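Local coordinates for protein glutamyl endopeptidase (Staphylococcus epidermidis, PDB 6PYM) that probably cleaves peptide chains on the carbonyl side of glutamate, and also of aspartate, as a secreted serine endopeptidase, at residues N105-I108 / G109-V112; G166-A169 / G170-V173; Q203-L206 / R207-P211. The protein carries 1 engineered substitution. All blocks are in the same frame, centred on the assembly; numbering follows the deposited sequence.

In the fold
Contact 1, in residues 105-112, comes first along the chain: it lies past strand 95-99 of the six-stranded barrel and turns the connecting loop into the short helix 108-111, tied to strands 34-42, 64-67 and 80-87. Contact 2, at 166-173, follows where a tight turn carrying the nucleophile position leads into strand 172-174 of the other antiparallel sheet, between strands 128-133 and 180-188. Contact 3, at 203-211, covers the last turns of helix 200-209 and the residues after it; Leu206 packs on strand 45-48, Ile210 on 45-48 and 95-99. Each closes a local turn; the three follow in series without nesting or crossing, their centres 19 to 22 Å apart.

Contact 1. Residues N105-I108 / G109-V112; sequences NQHI and GQVV
His107 and Gln110 are joined by two hydrogen bonds, one from a backbone N-H to a side-chain oxygen, the other between backbones. The backbone N of His107 donates to Gln110 OE1 at 3.0 Å, an almost straight bond (176° at the hydrogen) that reaches the oxygen from above its carbonyl plane. In return His107 O, at the N-cap position, accepts from Gln110 N at 2.9 Å and from Val111 N at 3.3 Å. The next carbonyl, Ile108 O, takes Val112 N at 3.3 Å, an i to i+4 bond that spans the short helix.

Beyond the hydrogen bonds, the imidazole and the Gln110 amide run alongside one another with planes nearly perpendicular, 85° apart. OE1 of Gln110 lies in the ring plane at the imidazole edge, 3.4 Å from His107 CD2. With CG anti to its own carbonyl carbon (chi1 -66°) and the chain extended beyond it, Gln110 carries its amide back alongside the ring. A hydrogen bond between His107 ND1 and Asn44 OD1 also holds the imidazole.

Apolar contact is smaller: Val111 CG1 meets Gln106 CB at 3.8 Å, the two side chains crossing at about a right angle. Ile108 packs on the barrel, against Val40, Val65 and Phe80. Gln110, at N3, accepts from the N-cap backbone N-H, one half of a capping box; the His107 side chain does not supply the other.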
ATOM      1  N   ASN A 105      17.977  -4.157 -15.025  1.00 20.54           N
ATOM      2  CA  ASN A 105      16.874  -4.476 -15.931  1.00 18.63           C
ATOM      3  C   ASN A 105      15.887  -5.474 -15.328  1.00 18.14           C
ATOM      4  O   ASN A 105      15.209  -6.204 -16.052  1.00 20.04           O
ATOM      5  CB  ASN A 105      17.348  -4.911 -17.323  1.00 22.15           C
ATOM      6  CG  ASN A 105      16.288  -4.694 -18.388  1.00 25.05           C
ATOM      7  OD1 ASN A 105      15.493  -3.757 -18.305  1.00 28.19           O
ATOM      8  ND2 ASN A 105      16.267  -5.564 -19.391  1.00 29.20           N
ATOM      9  N   GLN A 106      15.787  -5.515 -14.002  1.00 16.70           N
ATOM     10  CA  GLN A 106      14.781  -6.334 -13.339  1.00 14.68           C
ATOM     11  C   GLN A 106      13.520  -5.510 -13.126  1.00 12.94           C
ATOM     12  O   GLN A 106      13.588  -4.315 -12.833  1.00 14.40           O
ATOM     13  CB  GLN A 106      15.285  -6.809 -11.977  1.00 16.65           C
ATOM     14  CG  GLN A 106      16.569  -7.604 -12.016  1.00 18.16           C
ATOM     15  CD  GLN A 106      17.129  -7.834 -10.628  1.00 20.70           C
ATOM     16  OE1 GLN A 106      17.330  -6.889  -9.863  1.00 19.89           O
ATOM     17  NE2 GLN A 106      17.377  -9.092 -10.290  1.00 26.66           N
ATOM     18  N   HIS A 107      12.373  -6.152 -13.279  1.00 13.11           N
ATOM     19  CA  HIS A 107      11.097  -5.494 -13.044  1.00 12.68           C
ATOM     20  C   HIS A 107      10.661  -5.731 -11.605  1.00 11.66           C
ATOM     21  O   HIS A 107      10.997  -6.746 -10.996  1.00 12.28           O
ATOM     22  CB  HIS A 107      10.057  -6.028 -14.021  1.00 14.70           C
ATOM     23  CG  HIS A 107      10.438  -5.824 -15.454  1.00 15.58           C
ATOM     24  ND1 HIS A 107      10.016  -4.737 -16.188  1.00 17.21           N
ATOM     25  CD2 HIS A 107      11.231  -6.551 -16.278  1.00 19.61           C
ATOM     26  CE1 HIS A 107      10.516  -4.812 -17.410  1.00 19.69           C
ATOM     27  NE2 HIS A 107      11.257  -5.903 -17.489  1.00 20.23           N
ATOM     28  N   ILE A 108       9.906  -4.777 -11.058  1.00 11.54           N
ATOM     29  CA  ILE A 108       9.577  -4.842  -9.636  1.00 10.70           C
ATOM     30  C   ILE A 108       8.797  -6.111  -9.307  1.00 11.04           C
ATOM     31  O   ILE A 108       9.019  -6.735  -8.264  1.00 11.30           O
ATOM     32  CB  ILE A 108       8.869  -3.555  -9.167  1.00 10.24           C
ATOM     33  CG1 ILE A 108       8.811  -3.501  -7.641  1.00 10.78           C
ATOM     34  CG2 ILE A 108       7.478  -3.413  -9.782  1.00 10.61           C
ATOM     35  CD1 ILE A 108       8.442  -2.138  -7.111  1.00 10.25           C
ATOM     36  N   GLY A 109       7.905  -6.534 -10.202  1.00 10.40           N
ATOM     37  CA  GLY A 109       7.130  -7.735  -9.981  1.00 11.94           C
ATOM     38  C   GLY A 109       7.852  -9.027 -10.261  1.00 12.17           C
ATOM     39  O   GLY A 109       7.255 -10.100 -10.149  1.00 13.51           O
ATOM     40  N   GLN A 110       9.126  -8.941 -10.638  1.00 12.64           N
ATOM     41  CA  GLN A 110      10.025 -10.084 -10.696  1.00 13.83           C
ATOM     42  C   GLN A 110      10.850 -10.230  -9.433  1.00 13.53           C
ATOM     43  O   GLN A 110      11.189 -11.357  -9.057  1.00 15.64           O
ATOM     44  CB  GLN A 110      10.990  -9.935 -11.881  1.00 16.52           C
ATOM     45  CG  GLN A 110      10.331  -9.996 -13.254  1.00 19.20           C
ATOM     46  CD  GLN A 110      11.303  -9.724 -14.396  1.00 19.51           C
ATOM     47  OE1 GLN A 110      12.295  -9.005 -14.237  1.00 19.30           O
ATOM     48  NE2 GLN A 110      11.019 -10.306 -15.557  1.00 25.75           N
ATOM     49  N   VAL A 111      11.181  -9.122  -8.763  1.00 11.46           N
ATOM     50  CA  VAL A 111      12.030  -9.192  -7.581  1.00 11.87           C
ATOM     51  C   VAL A 111      11.238  -9.521  -6.326  1.00 10.95           C
ATOM     52  O   VAL A 111      11.812 -10.042  -5.361  1.00 12.16           O
ATOM     53  CB  VAL A 111      12.892  -7.928  -7.408  1.00 14.09           C
ATOM     54  CG1 VAL A 111      13.676  -7.638  -8.683  1.00 15.19           C
ATOM     55  CG2 VAL A 111      12.058  -6.720  -6.983  1.00 15.54           C
ATOM     56  N   VAL A 112       9.944  -9.215  -6.303  1.00 10.25           N
ATOM     57  CA  VAL A 112       9.036  -9.649  -5.253  1.00 10.78           C
ATOM     58  C   VAL A 112       7.842 -10.299  -5.926  1.00 11.21           C
ATOM     59  O   VAL A 112       7.593 -10.100  -7.117  1.00 12.13           O
ATOM     60  CB  VAL A 112       8.572  -8.487  -4.348  1.00  9.21           C
ATOM     61  CG1 VAL A 112       9.770  -7.811  -3.720  1.00 10.26           C
ATOM     62  CG2 VAL A 112       7.722  -7.485  -5.125  1.00 11.85           C
TER

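Contact 2. Residues G166-A169 / G170-V173; sequences GGNA and GSPV. Engineered in segment 166-169: Ala169 (natural residue Ser).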
ATOM      1  N   GLY A 166       0.877   9.022   9.916  1.00  9.45           N
ATOM      2  CA  GLY A 166       1.413   9.648   8.719  1.00  9.78           C
ATOM      3  C   GLY A 166       2.661   8.956   8.217  1.00  9.36           C
ATOM      4  O   GLY A 166       3.617   8.747   8.965  1.00  9.62           O
ATOM      5  N   GLY A 167       2.642   8.582   6.936  1.00  9.36           N
ATOM      6  CA  GLY A 167       3.591   7.664   6.334  1.00  9.55           C
ATOM      7  C   GLY A 167       2.944   6.354   5.931  1.00  7.35           C
ATOM      8  O   GLY A 167       3.360   5.735   4.941  1.00  8.08           O
ATOM      9  N   ASN A 168       1.900   5.951   6.654  1.00  7.38           N
ATOM     10  CA  ASN A 168       1.128   4.773   6.290  1.00  7.28           C
ATOM     11  C   ASN A 168       0.331   4.960   5.006  1.00  7.40           C
ATOM     12  O   ASN A 168      -0.105   3.953   4.449  1.00  7.74           O
ATOM     13  CB  ASN A 168       0.149   4.388   7.406  1.00  7.64           C
ATOM     14  CG  ASN A 168       0.711   3.368   8.392  1.00  7.10           C
ATOM     15  OD1 ASN A 168       0.772   3.639   9.593  1.00  8.42           O
ATOM     16  ND2 ASN A 168       1.070   2.179   7.906  1.00  8.21           N
ATOM     17  N   ALA A 169       0.077   6.192   4.551  1.00  7.44           N
ATOM     18  CA  ALA A 169      -0.662   6.436   3.310  1.00  7.35           C
ATOM     19  C   ALA A 169      -0.215   5.487   2.210  1.00  7.37           C
ATOM     20  O   ALA A 169       0.974   5.425   1.880  1.00  8.39           O
ATOM     21  CB  ALA A 169      -0.427   7.880   2.860  1.00  9.12           C
ATOM     22  N   GLY A 170      -1.167   4.744   1.641  1.00  7.26           N
ATOM     23  CA  GLY A 170      -0.887   3.792   0.586  1.00  8.02           C
ATOM     24  C   GLY A 170      -0.680   2.366   1.050  1.00  6.90           C
ATOM     25  O   GLY A 170      -0.518   1.473   0.208  1.00  8.10           O
ATOM     26  N   SER A 171      -0.704   2.121   2.356  1.00  7.05           N
ATOM     27  CA  SER A 171      -0.401   0.793   2.870  1.00  7.32           C
ATOM     28  C   SER A 171      -1.484  -0.197   2.465  1.00  6.97           C
ATOM     29  O   SER A 171      -2.679   0.115   2.548  1.00  7.45           O
ATOM     30  CB  SER A 171      -0.369   0.795   4.396  1.00  7.41           C
ATOM     31  OG  SER A 171       0.727   1.501   4.944  1.00  7.90           O
ATOM     32  N   PRO A 172      -1.112  -1.421   2.105  1.00  6.82           N
ATOM     33  CA  PRO A 172      -2.132  -2.441   1.867  1.00  7.15           C
ATOM     34  C   PRO A 172      -2.859  -2.819   3.150  1.00  7.23           C
ATOM     35  O   PRO A 172      -2.268  -2.906   4.233  1.00  7.92           O
ATOM     36  CB  PRO A 172      -1.331  -3.626   1.322  1.00  7.32           C
ATOM     37  CG  PRO A 172       0.048  -3.417   1.849  1.00  7.00           C
ATOM     38  CD  PRO A 172       0.250  -1.930   1.854  1.00  7.17           C
ATOM     39  N   VAL A 173      -4.158  -3.059   2.998  1.00  7.11           N
ATOM     40  CA  VAL A 173      -5.018  -3.633   4.023  1.00  7.87           C
ATOM     41  C   VAL A 173      -5.170  -5.103   3.662  1.00  7.76           C
ATOM     42  O   VAL A 173      -5.662  -5.422   2.575  1.00  8.47           O
ATOM     43  CB  VAL A 173      -6.397  -2.954   4.028  1.00  8.23           C
ATOM     44  CG1 VAL A 173      -7.228  -3.452   5.206  1.00  9.55           C
ATOM     45  CG2 VAL A 173      -6.279  -1.435   4.016  1.00  8.58           C
TER
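Asn168 and Ser171 are joined by three hydrogen bonds, two of which converge on one carbonyl. Asn168 O accepts from Ser171 OG at 2.6 Å, the hydroxyl lying in the carbonyl plane on a lone pair, and from Ser171 N at 2.8 Å, which comes in nearer the C=O direction. Ser171 OG reaches back because it sits beside its own backbone N (chi1 -69°). The third bond runs from Asn168 ND2 to that same OG at 3.1 Å, nearly straight at 174° and in the amide plane. The other end of the amide, OD1, accepts from Val165 N, and together these two bonds set the flip of the amide.

The backbone makes a type II beta turn from Asn168 to Ser171, with Gly170 at its third position, where a CB would clash with Ala169 O. Ala169 is engineered, replacing the natural serine; its methyl lies about 3 Å from the side chain of His51 and touches Val52 and Asn49.

Ser171 OG thus both donates and accepts within the turn, with a further weak bond to Ser37 OG. This pairing probably helps to hold the turn that carries position 169, the predicted nucleophile site of the charge relay system.

Contact 3. Residues Q203-L206 / R207-P211; sequences QQFL and RNNIP
Leu206 O is gripped by two backbone amides as helix 200-209 runs out: Ile210 N at 2.8 Å, nearly in line with the carbonyl, and Asn209 N at 3.2 Å, standing well above its plane. Earlier in the helix, Arg207 N bonds to Gln203 O at 3.0 Å and Asn208 N to Gln204 O.

Phe205 O accepts from the side chain of Asn209. ND2 donates to it at 2.9 Å in a bond straight to 173°, with the oxygen in the asparagine's amide plane. Asn209 CG lies beside its own backbone N (chi1 -71°), which swings the amide back along the helix. The same nitrogen comes to 3.5 Å from Phe205 CD1, ring and amide planes being 56° apart. The ring itself stacks edge-to-face with Tyr88. Leu206 and Ile210 run side by side, Leu206 CD2 to Ile210 CD1 at 4.1 Å, and meet the barrel at Leu47 and Ile96 respectively.

Arg207 stretches back, extended as far as NE, and its NH1 donates at 3.0 Å to a water that in turn donates to Gln203 OE1 at 2.8 Å. Gln203 NE2 bonds to the carbonyls of Ile198 and Ser119. The water bridges the guanidinium and OE1, and the nearby positive charge may polarise the amide slightly, while the Asn209 amide satisfies a carbonyl near the end of the helix.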
ATOM      1  N   GLN A 203     -11.701  -3.147  -9.130  1.00 10.09           N
ATOM      2  CA  GLN A 203     -11.120  -4.328  -9.758  1.00 11.20           C
ATOM      3  C   GLN A 203     -11.080  -4.195 -11.275  1.00 10.47           C
ATOM      4  O   GLN A 203     -10.124  -4.647 -11.914  1.00 11.45           O
ATOM      5  CB  GLN A 203     -11.881  -5.577  -9.323  1.00 11.50           C
ATOM      6  CG  GLN A 203     -11.651  -5.899  -7.859  1.00 11.09           C
ATOM      7  CD  GLN A 203     -12.574  -6.972  -7.336  1.00 13.12           C
ATOM      8  OE1 GLN A 203     -12.790  -7.991  -7.997  1.00 15.24           O
ATOM      9  NE2 GLN A 203     -13.143  -6.753  -6.158  1.00 13.66           N
ATOM     10  N   GLN A 204     -12.106  -3.573 -11.869  1.00 11.45           N
ATOM     11  CA  GLN A 204     -12.087  -3.338 -13.310  1.00 12.08           C
ATOM     12  C   GLN A 204     -10.952  -2.401 -13.696  1.00 11.85           C
ATOM     13  O   GLN A 204     -10.232  -2.654 -14.666  1.00 11.77           O
ATOM     14  CB  GLN A 204     -13.429  -2.766 -13.761  1.00 14.12           C
ATOM     15  CG  GLN A 204     -14.572  -3.750 -13.631  1.00 16.32           C
ATOM     16  CD  GLN A 204     -15.915  -3.136 -13.964  1.00 18.73           C
ATOM     17  OE1 GLN A 204     -16.049  -1.918 -14.064  1.00 21.88           O
ATOM     18  NE2 GLN A 204     -16.918  -3.985 -14.154  1.00 24.58           N
ATOM     19  N   PHE A 205     -10.774  -1.321 -12.937  1.00 10.99           N
ATOM     20  CA  PHE A 205      -9.657  -0.410 -13.160  1.00 11.61           C
ATOM     21  C   PHE A 205      -8.322  -1.142 -13.090  1.00 11.10           C
ATOM     22  O   PHE A 205      -7.432  -0.907 -13.913  1.00 11.06           O
ATOM     23  CB  PHE A 205      -9.744   0.718 -12.123  1.00 11.43           C
ATOM     24  CG  PHE A 205      -8.496   1.563 -11.980  1.00 12.81           C
ATOM     25  CD1 PHE A 205      -8.128   2.471 -12.960  1.00 13.50           C
ATOM     26  CD2 PHE A 205      -7.732   1.495 -10.821  1.00 12.33           C
ATOM     27  CE1 PHE A 205      -7.004   3.263 -12.806  1.00 14.14           C
ATOM     28  CE2 PHE A 205      -6.615   2.286 -10.664  1.00 14.64           C
ATOM     29  CZ  PHE A 205      -6.249   3.167 -11.658  1.00 13.46           C
ATOM     30  N   LEU A 206      -8.170  -2.049 -12.124  1.00  9.77           N
ATOM     31  CA  LEU A 206      -6.924  -2.806 -12.019  1.00  9.62           C
ATOM     32  C   LEU A 206      -6.708  -3.687 -13.243  1.00  9.61           C
ATOM     33  O   LEU A 206      -5.622  -3.691 -13.833  1.00 10.17           O
ATOM     34  CB  LEU A 206      -6.922  -3.645 -10.746  1.00 10.80           C
ATOM     35  CG  LEU A 206      -6.958  -2.869  -9.432  1.00 10.62           C
ATOM     36  CD1 LEU A 206      -6.971  -3.856  -8.270  1.00 12.36           C
ATOM     37  CD2 LEU A 206      -5.787  -1.884  -9.322  1.00 12.28           C
ATOM     38  N   ARG A 207      -7.732  -4.455 -13.635  1.00  9.86           N
ATOM     39  CA  ARG A 207      -7.587  -5.356 -14.780  1.00  9.99           C
ATOM     40  C   ARG A 207      -7.249  -4.598 -16.053  1.00 11.52           C
ATOM     41  O   ARG A 207      -6.491  -5.095 -16.895  1.00 12.38           O
ATOM     42  CB  ARG A 207      -8.865  -6.163 -14.996  1.00 11.18           C
ATOM     43  CG  ARG A 207      -9.074  -7.261 -13.994  1.00 11.52           C
ATOM     44  CD  ARG A 207     -10.255  -8.137 -14.366  1.00 14.08           C
ATOM     45  NE  ARG A 207     -10.367  -9.231 -13.409  1.00 13.57           N
ATOM     46  CZ  ARG A 207     -11.273  -9.309 -12.440  1.00 14.22           C
ATOM     47  NH1 ARG A 207     -12.189  -8.369 -12.311  1.00 16.14           N
ATOM     48  NH2 ARG A 207     -11.268 -10.344 -11.612  1.00 15.75           N
ATOM     49  N   ASN A 208      -7.812  -3.403 -16.222  1.00 10.37           N
ATOM     50  CA  ASN A 208      -7.629  -2.655 -17.457  1.00 11.76           C
ATOM     51  C   ASN A 208      -6.302  -1.926 -17.534  1.00 12.17           C
ATOM     52  O   ASN A 208      -5.963  -1.401 -18.603  1.00 14.86           O
ATOM     53  CB  ASN A 208      -8.809  -1.718 -17.670  1.00 13.84           C
ATOM     54  CG  ASN A 208     -10.064  -2.481 -18.011  1.00 14.14           C
ATOM     55  OD1 ASN A 208     -10.011  -3.448 -18.767  1.00 17.11           O
ATOM     56  ND2 ASN A 208     -11.181  -2.087 -17.429  1.00 17.17           N
ATOM     57  N   ASN A 209      -5.534  -1.893 -16.450  1.00 10.88           N
ATOM     58  CA  ASN A 209      -4.230  -1.254 -16.444  1.00 10.79           C
ATOM     59  C   ASN A 209      -3.095  -2.179 -16.058  1.00 11.34           C
ATOM     60  O   ASN A 209      -1.936  -1.850 -16.332  1.00 13.25           O
ATOM     61  CB  ASN A 209      -4.224  -0.059 -15.484  1.00 13.08           C
ATOM     62  CG  ASN A 209      -5.025   1.083 -16.009  1.00 14.69           C
ATOM     63  OD1 ASN A 209      -4.519   1.879 -16.800  1.00 17.32           O
ATOM     64  ND2 ASN A 209      -6.282   1.169 -15.608  1.00 15.19           N
ATOM     65  N   ILE A 210      -3.392  -3.323 -15.453  1.00 10.47           N
ATOM     66  CA  ILE A 210      -2.389  -4.220 -14.893  1.00 10.07           C
ATOM     67  C   ILE A 210      -2.796  -5.616 -15.342  1.00  9.28           C
ATOM     68  O   ILE A 210      -3.538  -6.309 -14.630  1.00 10.11           O
ATOM     69  CB  ILE A 210      -2.350  -4.110 -13.362  1.00  9.70           C
ATOM     70  CG1 ILE A 210      -2.223  -2.650 -12.922  1.00 11.29           C
ATOM     71  CG2 ILE A 210      -1.204  -4.935 -12.796  1.00 11.80           C
ATOM     72  CD1 ILE A 210      -2.305  -2.449 -11.425  1.00 12.73           C
ATOM     73  N   PRO A 211      -2.381  -6.053 -16.530  1.00 10.66           N
ATOM     74  CA  PRO A 211      -2.995  -7.259 -17.106  1.00 10.48           C
ATOM     75  C   PRO A 211      -2.758  -8.504 -16.281  1.00 13.85           C
ATOM     76  O   PRO A 211      -3.597  -9.413 -16.307  1.00 15.27           O
ATOM     77  CB  PRO A 211      -2.383  -7.344 -18.511  1.00 12.04           C
ATOM     78  CG  PRO A 211      -1.163  -6.474 -18.462  1.00 14.76           C
ATOM     79  CD  PRO A 211      -1.453  -5.395 -17.462  1.00 11.70           C
TER
HETATM   80  O   HOH W   1     -14.396  -8.456 -10.261  1.00 29.61           O